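Local coordinates for adenylosuccinate lyase (Francisella tularensis subsp. tularensis, PDB 5HW2), which probably cleaves adenylosuccinate to AMP and fumarate, and likewise releases fumarate from the succinyl-carboxamide intermediate of de novo purine synthesis, at residues I97-L102 and T177-G182. Residues are numbered along the deposited sequence; the frame is centred on the assembly and turned at random.
With K (potassium ion), chain M.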
ATOM      1  N   ILE C  97      -0.399  16.628 -26.665  1.00 33.61           N
ATOM      2  CA  ILE C  97      -1.689  17.262 -26.434  1.00 33.24           C
ATOM      3  C   ILE C  97      -2.272  16.833 -25.094  1.00 34.73           C
ATOM      4  O   ILE C  97      -2.787  17.662 -24.337  1.00 37.21           O
ATOM      5  CB  ILE C  97      -2.644  16.942 -27.597  1.00 30.85           C
ATOM      6  CG1 ILE C  97      -1.976  17.260 -28.937  1.00 33.31           C
ATOM      7  CG2 ILE C  97      -3.949  17.710 -27.449  1.00 28.00           C
ATOM      8  CD1 ILE C  97      -1.538  18.703 -29.080  1.00 32.84           C
ATOM      9  N   ILE C  98      -2.190  15.540 -24.776  1.00 35.38           N
ATOM     10  CA  ILE C  98      -2.826  15.018 -23.569  1.00 36.87           C
ATOM     11  C   ILE C  98      -2.161  15.589 -22.323  1.00 39.83           C
ATOM     12  O   ILE C  98      -2.816  16.199 -21.470  1.00 41.85           O
ATOM     13  CB  ILE C  98      -2.784  13.481 -23.556  1.00 35.83           C
ATOM     14  CG1 ILE C  98      -3.160  12.920 -24.925  1.00 37.46           C
ATOM     15  CG2 ILE C  98      -3.713  12.936 -22.484  1.00 36.18           C
ATOM     16  CD1 ILE C  98      -2.922  11.433 -25.053  1.00 39.32           C
ATOM     17  N   ASP C  99      -0.847  15.391 -22.202  1.00 41.88           N
ATOM     18  CA  ASP C  99      -0.176  15.750 -20.957  1.00 45.18           C
ATOM     19  C   ASP C  99      -0.125  17.260 -20.761  1.00 44.93           C
ATOM     20  O   ASP C  99      -0.229  17.747 -19.630  1.00 48.97           O
ATOM     21  CB  ASP C  99       1.229  15.154 -20.934  1.00 49.38           C
ATOM     22  CG  ASP C  99       1.255  13.726 -21.294  1.00 52.36           C
ATOM     23  OD1 ASP C  99       1.957  13.006 -20.693  1.00 53.94           O
ATOM     24  OD2 ASP C  99       0.576  13.324 -22.180  1.00 53.96           O
ATOM     25  N   SER C 100      -0.005  18.031 -21.843  1.00 39.71           N
ATOM     26  CA  SER C 100      -0.060  19.481 -21.703  1.00 34.32           C
ATOM     27  C   SER C 100      -1.442  19.942 -21.261  1.00 33.17           C
ATOM     28  O   SER C 100      -1.557  20.905 -20.494  1.00 33.17           O
ATOM     29  CB  SER C 100       0.338  20.154 -23.016  1.00 32.13           C
ATOM     30  OG  SER C 100       1.630  19.743 -23.427  1.00 30.66           O
ATOM     31  N   ALA C 101      -2.497  19.263 -21.720  1.00 31.90           N
ATOM     32  CA  ALA C 101      -3.847  19.595 -21.284  1.00 30.06           C
ATOM     33  C   ALA C 101      -4.139  19.072 -19.884  1.00 29.64           C
ATOM     34  O   ALA C 101      -4.862  19.724 -19.124  1.00 29.09           O
ATOM     35  CB  ALA C 101      -4.872  19.041 -22.274  1.00 28.85           C
ATOM     36  N   LEU C 102      -3.591  17.907 -19.533  1.00 27.21           N
ATOM     37  CA  LEU C 102      -3.794  17.362 -18.194  1.00 23.88           C
ATOM     38  C   LEU C 102      -3.276  18.319 -17.127  1.00 23.31           C
ATOM     39  O   LEU C 102      -3.871  18.443 -16.050  1.00 20.43           O
ATOM     40  CB  LEU C 102      -3.111  15.999 -18.079  1.00 19.87           C
ATOM     41  CG  LEU C 102      -3.101  15.310 -16.714  1.00 19.26           C
ATOM     42  CD1 LEU C 102      -4.509  15.183 -16.161  1.00 18.17           C
ATOM     43  CD2 LEU C 102      -2.440  13.944 -16.820  1.00 18.11           C
ATOM     44  N   THR C 177       4.305  21.032 -15.868  1.00 25.80           N
ATOM     45  CA  THR C 177       4.961  21.502 -17.079  1.00 26.33           C
ATOM     46  C   THR C 177       4.043  21.259 -18.269  1.00 26.36           C
ATOM     47  O   THR C 177       2.928  20.745 -18.132  1.00 24.73           O
ATOM     48  CB  THR C 177       6.308  20.801 -17.300  1.00 25.81           C
ATOM     49  OG1 THR C 177       6.126  19.381 -17.214  1.00 26.17           O
ATOM     50  CG2 THR C 177       7.332  21.252 -16.266  1.00 24.90           C
ATOM     51  N   VAL C 178       4.524  21.649 -19.449  1.00 28.82           N
ATOM     52  CA  VAL C 178       3.914  21.295 -20.725  1.00 27.16           C
ATOM     53  C   VAL C 178       5.035  20.875 -21.666  1.00 27.86           C
ATOM     54  O   VAL C 178       6.217  21.104 -21.399  1.00 30.17           O
ATOM     55  CB  VAL C 178       3.096  22.453 -21.335  1.00 24.26           C
ATOM     56  CG1 VAL C 178       1.830  22.697 -20.525  1.00 20.04           C
ATOM     57  CG2 VAL C 178       3.941  23.712 -21.410  1.00 23.53           C
ATOM     58  N   GLN C 179       4.658  20.249 -22.776  1.00 25.42           N
ATOM     59  CA  GLN C 179       5.658  19.750 -23.708  1.00 25.36           C
ATOM     60  C   GLN C 179       5.112  19.772 -25.127  1.00 31.62           C
ATOM     61  O   GLN C 179       3.908  19.625 -25.353  1.00 32.95           O
ATOM     62  CB  GLN C 179       6.104  18.328 -23.351  1.00 20.32           C
ATOM     63  CG  GLN C 179       5.009  17.289 -23.497  1.00 20.92           C
ATOM     64  CD  GLN C 179       5.538  15.938 -23.930  1.00 22.13           C
ATOM     65  OE1 GLN C 179       6.696  15.808 -24.326  1.00 25.25           O
ATOM     66  NE2 GLN C 179       4.685  14.921 -23.863  1.00 21.96           N
ATOM     67  N   PHE C 180       6.029  19.968 -26.082  1.00 34.43           N
ATOM     68  CA  PHE C 180       5.799  19.800 -27.518  1.00 33.44           C
ATOM     69  C   PHE C 180       7.134  19.319 -28.096  1.00 29.38           C
ATOM     70  O   PHE C 180       7.915  20.084 -28.668  1.00 28.25           O
ATOM     71  CB  PHE C 180       5.323  21.081 -28.202  1.00 34.93           C
ATOM     72  CG  PHE C 180       4.120  21.710 -27.556  1.00 34.88           C
ATOM     73  CD1 PHE C 180       2.847  21.211 -27.790  1.00 36.89           C
ATOM     74  CD2 PHE C 180       4.260  22.814 -26.730  1.00 34.62           C
ATOM     75  CE1 PHE C 180       1.739  21.794 -27.199  1.00 38.55           C
ATOM     76  CE2 PHE C 180       3.158  23.402 -26.139  1.00 35.83           C
ATOM     77  CZ  PHE C 180       1.894  22.891 -26.374  1.00 36.77           C
ATOM     78  N   SER C 181       7.404  18.023 -27.931  1.00 30.47           N
ATOM     79  CA  SER C 181       8.714  17.469 -28.244  1.00 34.30           C
ATOM     80  C   SER C 181       8.707  16.418 -29.344  1.00 35.61           C
ATOM     81  O   SER C 181       9.774  15.890 -29.676  1.00 35.71           O
ATOM     82  CB  SER C 181       9.349  16.873 -26.979  1.00 36.79           C
ATOM     83  OG  SER C 181       8.674  15.700 -26.568  1.00 40.97           O
ATOM     84  N   GLY C 182       7.558  16.102 -29.926  1.00 34.20           N
ATOM     85  CA  GLY C 182       7.514  15.122 -30.994  1.00 32.68           C
ATOM     86  C   GLY C 182       7.318  13.712 -30.471  1.00 27.30           C
ATOM     87  O   GLY C 182       6.926  13.490 -29.323  1.00 29.90           O
TER
HETATM   88  K     K M 501       6.601  13.946 -26.657  1.00 38.05           K
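Ser100 on helix 94-130 comes nearest to Val178 of the loop residues 177-182, extended over 177-179, their CA atoms 4.5 Å apart. Gln179 N donates a hydrogen bond to Ser100 OG, 3.1 Å away and almost straight. The serine hydroxyl stands beside its own backbone N (chi1 -57°), which also lets it hydrogen-bond Asp96 one turn earlier, so a single buried oxygen links the helix to the loop. Val178 packs alongside: its CG1 is 3.9 Å from Ser100 CB. The Phe180 ring lies next to the same hydroxyl, with Ser100 OG set obliquely to it, 4.3 Å from Phe180 CE1, and Val26 of helix 16-33 touches both residues. In this member of the fumarase/aspartase (lyase 1) superfamily, the junction lies close to the fumarate-binding pocket: the side chain of Gln179 comes to about 5 Å from that of Thr93, which binds fumarate. The bent side chain of Gln179 brings OE1 to within 3.0 Å of the potassium ion, and its amide group has a further polar partner in Ser210. Ser181 OG and Gly182 O, each 2.7 Å from the potassium, bind it from the same loop. Asp96 OD1 and the carbonyl oxygens of Thr211 and Gln212 complete the six ligands, making Asp96 a second bridge between helix and loop. Asp99, whose CG is 4.4 Å from Gln179 NE2, directs OD1 to a salt bridge with Arg216.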